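PDB 2R8B: uncharacterized protein Atu2452 from Agrobacterium tumefaciens, which is of unknown function but has an alpha/beta-hydrolase fold and is probably a serine hydrolase related to dienelactone hydrolases. Local coordinates for residues I144-S149 with A168-H173; R190-A195 with T220-W225. One frame throughout, in Å; residues are numbered along the deposited sequence.

Both contacts lie in the mixed central sheet of an alpha/beta-hydrolase fold, their centres about 9 Å apart. They come one after the other along the chain, contact 1 being complete before the first strand of contact 2 begins, and each joins the two strands of a beta-alpha-beta unit, through helix 150-161 in contact 1 and helix 204-217 in contact 2. Strands 168-172 and 190-196 are neighbours in the sheet, so the four strands run side by side out to 220-226, the outermost on that flank. A probable hydrogen bond joins Leu-171 N to Leu-192 O at 2.6 Å. Contact 1 is buried near the middle of the chain and holds the presumed nucleophile, Ser-149; contact 2 is partly buried.

Contact 1. Residues I144-S149 with A168-H173; sequences IGLGFS and AAVLMH
Phe-148 and Met-172, a selenomethionine, cross at about a right angle where strands 144-148 and 168-172 end. Met-172 CB meets the phenyl ring at its edge, in the ring plane, 3.9 Å from Phe-148 CD1. His-173 approaches the same ring edge through CD2, 4.0 Å from Phe-148 CE1, with the two ring planes at 73°. CG of Phe-148 anti to the backbone N (chi1 172°) turns the ring so that CD1 and CE1 face these two partners. One ring face is occupied by Ser-149 CB. Further back on the sheet face that carries Phe-148 and Met-172, Leu-146 CD1 packs 3.8 Å from Val-170 CG2.

Gly-147 and Ser-149 fit the GxSxG pattern of a nucleophile elbow, in keeping with the alpha/beta-hydrolase family. Ser-149 has a positive phi (59°), as expected at such an elbow, and its N donates to Met-172 O at 2.6 Å. Ser-149 OG makes a weak hydrogen bond to His-230 NE2, consistent with a triad completed by Asp-199. His-173 ND1 is hydrogen-bonded to Asp-199 OD2 and its NE2 to Glu-236 OE1. Helix 150-161 touches Ala-169 and Leu-171 on the opposite sheet face. Gly-147 O receives Met-172 N at 2.7 Å.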
ATOM      1  N   ILE A 144       4.280  -8.264  -0.758  1.00 49.01           N
ATOM      2  CA  ILE A 144       4.114  -7.239  -1.749  1.00 48.13           C
ATOM      3  C   ILE A 144       2.833  -6.540  -1.407  1.00 48.20           C
ATOM      4  O   ILE A 144       1.885  -7.172  -0.952  1.00 48.18           O
ATOM      5  CB  ILE A 144       4.007  -7.843  -3.137  1.00 47.59           C
ATOM      6  CG1 ILE A 144       5.245  -8.690  -3.387  1.00 47.16           C
ATOM      7  CG2 ILE A 144       3.851  -6.756  -4.171  1.00 46.18           C
ATOM      8  CD1 ILE A 144       5.400  -9.119  -4.785  1.00 48.54           C
ATOM      9  N   GLY A 145       2.808  -5.231  -1.615  1.00 48.05           N
ATOM     10  CA  GLY A 145       1.632  -4.448  -1.341  1.00 47.73           C
ATOM     11  C   GLY A 145       1.421  -3.489  -2.456  1.00 48.64           C
ATOM     12  O   GLY A 145       2.355  -3.076  -3.183  1.00 49.64           O
ATOM     13  N   LEU A 146       0.167  -3.125  -2.587  1.00 48.96           N
ATOM     14  CA  LEU A 146      -0.264  -2.155  -3.554  1.00 49.25           C
ATOM     15  C   LEU A 146      -1.398  -1.388  -2.911  1.00 49.35           C
ATOM     16  O   LEU A 146      -2.301  -1.982  -2.336  1.00 49.47           O
ATOM     17  CB  LEU A 146      -0.725  -2.858  -4.829  1.00 48.94           C
ATOM     18  CG  LEU A 146      -1.326  -1.869  -5.827  1.00 49.11           C
ATOM     19  CD1 LEU A 146      -1.106  -2.335  -7.242  1.00 47.66           C
ATOM     20  CD2 LEU A 146      -2.809  -1.671  -5.527  1.00 47.47           C
ATOM     21  N   GLY A 147      -1.361  -0.070  -3.018  1.00 50.36           N
ATOM     22  CA  GLY A 147      -2.387   0.779  -2.404  1.00 51.16           C
ATOM     23  C   GLY A 147      -2.673   1.953  -3.290  1.00 52.19           C
ATOM     24  O   GLY A 147      -1.807   2.418  -4.062  1.00 53.15           O
ATOM     25  N   PHE A 148      -3.907   2.418  -3.216  1.00 52.85           N
ATOM     26  CA  PHE A 148      -4.326   3.614  -3.954  1.00 52.84           C
ATOM     27  C   PHE A 148      -4.740   4.668  -2.965  1.00 53.01           C
ATOM     28  O   PHE A 148      -5.642   4.402  -2.135  1.00 52.94           O
ATOM     29  CB  PHE A 148      -5.541   3.294  -4.823  1.00 52.19           C
ATOM     30  CG  PHE A 148      -6.135   4.494  -5.457  1.00 51.86           C
ATOM     31  CD1 PHE A 148      -5.364   5.289  -6.325  1.00 51.11           C
ATOM     32  CD2 PHE A 148      -7.461   4.847  -5.202  1.00 49.99           C
ATOM     33  CE1 PHE A 148      -5.906   6.413  -6.927  1.00 51.12           C
ATOM     34  CE2 PHE A 148      -8.012   5.992  -5.791  1.00 49.88           C
ATOM     35  CZ  PHE A 148      -7.237   6.786  -6.660  1.00 49.79           C
ATOM     36  N   SER A 149      -4.086   5.840  -3.035  1.00 53.62           N
ATOM     37  CA  SER A 149      -4.485   7.015  -2.258  1.00 52.72           C
ATOM     38  C   SER A 149      -4.445   6.656  -0.753  1.00 52.36           C
ATOM     39  O   SER A 149      -3.357   6.349  -0.239  1.00 52.54           O
ATOM     40  CB  SER A 149      -5.889   7.442  -2.697  1.00 53.40           C
ATOM     41  OG  SER A 149      -6.136   8.812  -2.449  1.00 55.38           O
ATOM     42  N   ALA A 168       8.280  -5.554  -1.965  1.00 55.04           N
ATOM     43  CA  ALA A 168       7.879  -4.648  -3.032  1.00 54.87           C
ATOM     44  C   ALA A 168       6.631  -3.884  -2.656  1.00 54.64           C
ATOM     45  O   ALA A 168       5.765  -4.405  -1.955  1.00 55.11           O
ATOM     46  CB  ALA A 168       7.631  -5.398  -4.274  1.00 54.61           C
ATOM     47  N   ALA A 169       6.518  -2.650  -3.117  1.00 54.07           N
ATOM     48  CA  ALA A 169       5.303  -1.917  -2.826  1.00 54.23           C
ATOM     49  C   ALA A 169       4.920  -1.013  -3.973  1.00 54.09           C
ATOM     50  O   ALA A 169       5.788  -0.365  -4.572  1.00 54.53           O
ATOM     51  CB  ALA A 169       5.465  -1.118  -1.544  1.00 54.34           C
ATOM     52  N   VAL A 170       3.642  -0.964  -4.329  1.00 53.34           N
ATOM     53  CA  VAL A 170       3.314   0.082  -5.265  1.00 52.96           C
ATOM     54  C   VAL A 170       2.400   1.088  -4.625  1.00 53.65           C
ATOM     55  O   VAL A 170       1.388   0.733  -4.013  1.00 53.92           O
ATOM     56  CB  VAL A 170       2.912  -0.417  -6.676  1.00 53.59           C
ATOM     57  CG1 VAL A 170       2.889  -1.924  -6.760  1.00 51.10           C
ATOM     58  CG2 VAL A 170       1.642   0.224  -7.157  1.00 52.49           C
ATOM     59  N   LEU A 171       2.812   2.350  -4.672  1.00 53.35           N
ATOM     60  CA  LEU A 171       2.020   3.404  -4.068  1.00 52.65           C
ATOM     61  C   LEU A 171       1.300   4.211  -5.131  1.00 52.32           C
ATOM     62  O   LEU A 171       1.922   4.901  -5.927  1.00 52.67           O
ATOM     63  CB  LEU A 171       2.911   4.288  -3.227  1.00 52.68           C
ATOM     64  CG  LEU A 171       3.774   3.530  -2.206  1.00 52.34           C
ATOM     65  CD1 LEU A 171       4.711   4.492  -1.524  1.00 45.42           C
ATOM     66  CD2 LEU A 171       2.950   2.786  -1.165  1.00 51.83           C
HETATM   67  N   MSE A 172      -0.016   4.110  -5.178  1.00 51.81           N
HETATM   68  CA  MSE A 172      -0.735   4.851  -6.195  1.00 51.57           C
HETATM   69  C   MSE A 172      -1.294   6.142  -5.638  1.00 51.00           C
HETATM   70  O   MSE A 172      -2.214   6.141  -4.835  1.00 51.06           O
HETATM   71  CB  MSE A 172      -1.783   3.937  -6.820  1.00 51.87           C
HETATM   72  CG  MSE A 172      -1.100   2.706  -7.347  1.00 51.22           C
HETATM   73 SE   MSE A 172      -2.264   1.603  -8.375  0.60 53.42          SE
HETATM   74  CE  MSE A 172      -1.866   2.243 -10.210  1.00 55.02           C
ATOM     75  N   HIS A 173      -0.692   7.257  -6.040  1.00 50.52           N
ATOM     76  CA  HIS A 173      -1.129   8.531  -5.583  1.00 49.81           C
ATOM     77  C   HIS A 173      -1.089   8.550  -4.055  1.00 50.33           C
ATOM     78  O   HIS A 173      -2.121   8.673  -3.430  1.00 51.05           O
ATOM     79  CB  HIS A 173      -2.538   8.824  -6.103  1.00 48.66           C
ATOM     80  CG  HIS A 173      -2.618   8.897  -7.597  1.00 50.43           C
ATOM     81  ND1 HIS A 173      -2.693  10.087  -8.290  1.00 51.79           N
ATOM     82  CD2 HIS A 173      -2.623   7.924  -8.537  1.00 52.55           C
ATOM     83  CE1 HIS A 173      -2.734   9.848  -9.587  1.00 51.98           C
ATOM     84  NE2 HIS A 173      -2.693   8.540  -9.762  1.00 53.98           N
TER

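Contact 2. Residues R190-A195 with T220-W225; sequences RVLITA and TVETVW
The last beta-alpha-beta unit of the alpha/beta-hydrolase sheet sets strand 190-195 beside the outermost strand, 220-225, with helix 204-217 making the crossover. Their N-to-C directions differ by 18°, which makes the pair parallel with a modest twist. Five backbone hydrogen bonds give the evidence for the register. Ile-193 sits at the centre: its N donates to Glu-222 O at 2.7 Å, nearly straight at 172°, and its O accepts from Val-224 N.

On the face carrying Val-191, Ile-193 and Ala-195, the isoleucine slants across its two neighbours. With CG1 beside the backbone N (chi1 -56°), its CD1 reaches back to Val-221 CG1 at 3.8 Å. Its CB meets the methyl of Thr-223, while Val-191 and Val-221 extend alongside each other from neighbouring strands. That threonine methyl serves two contacts, for Thr-223 CG2 also sits 3.7 Å above one face of the indole of Trp-225, nearer the ring's margin than its centre. Glu-211 of the crossover helix touches Val-221 and Thr-223, and Thr-207 and Lys-208 touch Trp-225, so the helix packs against this side.

The face with Arg-190, Leu-192 and Thr-194 looks toward helix 234-244, where Phe-243 receives the arginine in a cation-pi contact and Glu-236 holds Thr-194 OG1. Leu-192 lies obliquely to Val-224, their methyls CD1 and CG2 4.1 Å apart. Arg-190 and Thr-220 run alongside each other at the start of the strands, with Thr-220 OG1 3.4 Å from Arg-190 CG. At the far end, on the helix 204-217 side, Ala-195 CB touches the benzo part of the Trp-225 indole, 3.8 Å from CZ3.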
ATOM      1  N   ARG A 190      11.815  -2.946  -3.425  1.00 54.25           N
ATOM      2  CA  ARG A 190      11.561  -2.199  -4.634  1.00 54.17           C
ATOM      3  C   ARG A 190      10.273  -1.466  -4.422  1.00 53.94           C
ATOM      4  O   ARG A 190       9.249  -2.108  -4.072  1.00 54.88           O
ATOM      5  CB  ARG A 190      11.432  -3.127  -5.825  1.00 53.67           C
ATOM      6  CG  ARG A 190      12.784  -3.618  -6.290  1.00 56.38           C
ATOM      7  CD  ARG A 190      12.727  -4.622  -7.408  1.00 59.98           C
ATOM      8  NE  ARG A 190      12.280  -4.089  -8.705  1.00 65.86           N
ATOM      9  CZ  ARG A 190      11.181  -4.508  -9.364  1.00 69.28           C
ATOM     10  NH1 ARG A 190      10.378  -5.440  -8.843  1.00 69.55           N
ATOM     11  NH2 ARG A 190      10.865  -3.994 -10.550  1.00 69.99           N
ATOM     12  N   VAL A 191      10.297  -0.148  -4.627  1.00 52.33           N
ATOM     13  CA  VAL A 191       9.042   0.567  -4.682  1.00 51.33           C
ATOM     14  C   VAL A 191       8.724   1.386  -5.929  1.00 51.58           C
ATOM     15  O   VAL A 191       9.603   2.044  -6.531  1.00 50.64           O
ATOM     16  CB  VAL A 191       8.659   1.301  -3.333  1.00 51.70           C
ATOM     17  CG1 VAL A 191       9.700   1.114  -2.257  1.00 50.67           C
ATOM     18  CG2 VAL A 191       8.227   2.706  -3.551  1.00 47.19           C
ATOM     19  N   LEU A 192       7.436   1.312  -6.288  1.00 51.22           N
ATOM     20  CA  LEU A 192       6.866   2.084  -7.391  1.00 51.84           C
ATOM     21  C   LEU A 192       5.885   3.140  -6.897  1.00 51.84           C
ATOM     22  O   LEU A 192       4.899   2.815  -6.233  1.00 53.00           O
ATOM     23  CB  LEU A 192       6.129   1.154  -8.347  1.00 51.41           C
ATOM     24  CG  LEU A 192       5.388   1.896  -9.451  1.00 51.77           C
ATOM     25  CD1 LEU A 192       6.314   2.782 -10.188  1.00 54.60           C
ATOM     26  CD2 LEU A 192       4.776   0.941 -10.395  1.00 52.13           C
ATOM     27  N   ILE A 193       6.135   4.398  -7.222  1.00 51.09           N
ATOM     28  CA  ILE A 193       5.149   5.431  -6.970  1.00 50.08           C
ATOM     29  C   ILE A 193       4.560   5.896  -8.295  1.00 50.19           C
ATOM     30  O   ILE A 193       5.309   6.171  -9.256  1.00 50.33           O
ATOM     31  CB  ILE A 193       5.747   6.590  -6.229  1.00 49.93           C
ATOM     32  CG1 ILE A 193       6.396   6.086  -4.932  1.00 50.28           C
ATOM     33  CG2 ILE A 193       4.645   7.569  -5.860  1.00 50.31           C
ATOM     34  CD1 ILE A 193       7.484   6.992  -4.327  1.00 46.64           C
ATOM     35  N   THR A 194       3.233   5.964  -8.366  1.00 49.25           N
ATOM     36  CA  THR A 194       2.578   6.499  -9.534  1.00 49.74           C
ATOM     37  C   THR A 194       1.845   7.731  -9.070  1.00 49.89           C
ATOM     38  O   THR A 194       1.231   7.757  -7.994  1.00 50.11           O
ATOM     39  CB  THR A 194       1.528   5.512 -10.105  1.00 50.96           C
ATOM     40  OG1 THR A 194       0.400   5.462  -9.216  1.00 54.45           O
ATOM     41  CG2 THR A 194       2.089   4.059 -10.268  1.00 50.56           C
ATOM     42  N   ALA A 195       1.874   8.773  -9.872  1.00 50.12           N
ATOM     43  CA  ALA A 195       1.344  10.033  -9.393  1.00 50.76           C
ATOM     44  C   ALA A 195       0.865  11.021 -10.480  1.00 51.37           C
ATOM     45  O   ALA A 195       1.250  10.941 -11.651  1.00 51.33           O
ATOM     46  CB  ALA A 195       2.349  10.679  -8.470  1.00 50.19           C
ATOM     47  N   THR A 220      15.267   0.184  -4.311  1.00 53.31           N
ATOM     48  CA  THR A 220      15.031   1.133  -5.405  1.00 52.90           C
ATOM     49  C   THR A 220      13.686   1.784  -5.181  1.00 52.88           C
ATOM     50  O   THR A 220      12.842   1.268  -4.424  1.00 53.49           O
ATOM     51  CB  THR A 220      15.021   0.490  -6.800  1.00 52.84           C
ATOM     52  OG1 THR A 220      13.956  -0.473  -6.863  1.00 53.79           O
ATOM     53  CG2 THR A 220      16.369  -0.152  -7.130  1.00 51.33           C
ATOM     54  N   VAL A 221      13.517   2.934  -5.827  1.00 52.10           N
ATOM     55  CA  VAL A 221      12.275   3.662  -5.870  1.00 51.12           C
ATOM     56  C   VAL A 221      12.156   4.228  -7.264  1.00 51.45           C
ATOM     57  O   VAL A 221      13.100   4.791  -7.800  1.00 51.21           O
ATOM     58  CB  VAL A 221      12.263   4.828  -4.866  1.00 50.63           C
ATOM     59  CG1 VAL A 221      10.882   5.465  -4.840  1.00 49.33           C
ATOM     60  CG2 VAL A 221      12.642   4.348  -3.499  1.00 48.61           C
ATOM     61  N   GLU A 222      10.996   4.063  -7.865  1.00 52.57           N
ATOM     62  CA  GLU A 222      10.761   4.612  -9.176  1.00 54.21           C
ATOM     63  C   GLU A 222       9.469   5.376  -9.097  1.00 54.41           C
ATOM     64  O   GLU A 222       8.511   4.875  -8.520  1.00 56.50           O
ATOM     65  CB  GLU A 222      10.600   3.490 -10.151  1.00 54.15           C
ATOM     66  CG  GLU A 222      10.311   3.955 -11.529  1.00 59.37           C
ATOM     67  CD  GLU A 222      10.289   2.802 -12.556  1.00 67.50           C
ATOM     68  OE1 GLU A 222      10.524   3.108 -13.764  1.00 69.79           O
ATOM     69  OE2 GLU A 222      10.061   1.608 -12.156  1.00 67.47           O
ATOM     70  N   THR A 223       9.415   6.574  -9.661  1.00 54.04           N
ATOM     71  CA  THR A 223       8.145   7.278  -9.729  1.00 53.69           C
ATOM     72  C   THR A 223       7.746   7.434 -11.175  1.00 53.37           C
ATOM     73  O   THR A 223       8.570   7.799 -11.993  1.00 54.20           O
ATOM     74  CB  THR A 223       8.219   8.646  -9.110  1.00 53.70           C
ATOM     75  OG1 THR A 223       8.868   8.534  -7.846  1.00 55.62           O
ATOM     76  CG2 THR A 223       6.810   9.195  -8.872  1.00 52.87           C
ATOM     77  N   VAL A 224       6.501   7.106 -11.496  1.00 52.05           N
ATOM     78  CA  VAL A 224       5.986   7.286 -12.834  1.00 51.07           C
ATOM     79  C   VAL A 224       4.934   8.378 -12.716  1.00 50.71           C
ATOM     80  O   VAL A 224       4.025   8.263 -11.918  1.00 52.01           O
ATOM     81  CB  VAL A 224       5.432   5.933 -13.385  1.00 51.57           C
ATOM     82  CG1 VAL A 224       4.619   6.132 -14.662  1.00 52.12           C
ATOM     83  CG2 VAL A 224       6.600   4.912 -13.623  1.00 49.47           C
ATOM     84  N   TRP A 225       5.100   9.476 -13.439  1.00 49.97           N
ATOM     85  CA  TRP A 225       4.167  10.595 -13.375  1.00 48.93           C
ATOM     86  C   TRP A 225       3.193  10.573 -14.532  1.00 49.10           C
ATOM     87  O   TRP A 225       3.418   9.917 -15.512  1.00 49.48           O
ATOM     88  CB  TRP A 225       4.931  11.901 -13.448  1.00 48.36           C
ATOM     89  CG  TRP A 225       5.830  12.157 -12.272  1.00 47.74           C
ATOM     90  CD1 TRP A 225       7.179  11.860 -12.165  1.00 47.07           C
ATOM     91  CD2 TRP A 225       5.461  12.785 -11.042  1.00 45.86           C
ATOM     92  NE1 TRP A 225       7.667  12.277 -10.930  1.00 47.66           N
ATOM     93  CE2 TRP A 225       6.628  12.825 -10.215  1.00 48.54           C
ATOM     94  CE3 TRP A 225       4.265  13.307 -10.550  1.00 44.17           C
ATOM     95  CZ2 TRP A 225       6.616  13.373  -8.912  1.00 47.83           C
ATOM     96  CZ3 TRP A 225       4.241  13.820  -9.263  1.00 47.97           C
ATOM     97  CH2 TRP A 225       5.431  13.869  -8.453  1.00 47.43           C
TER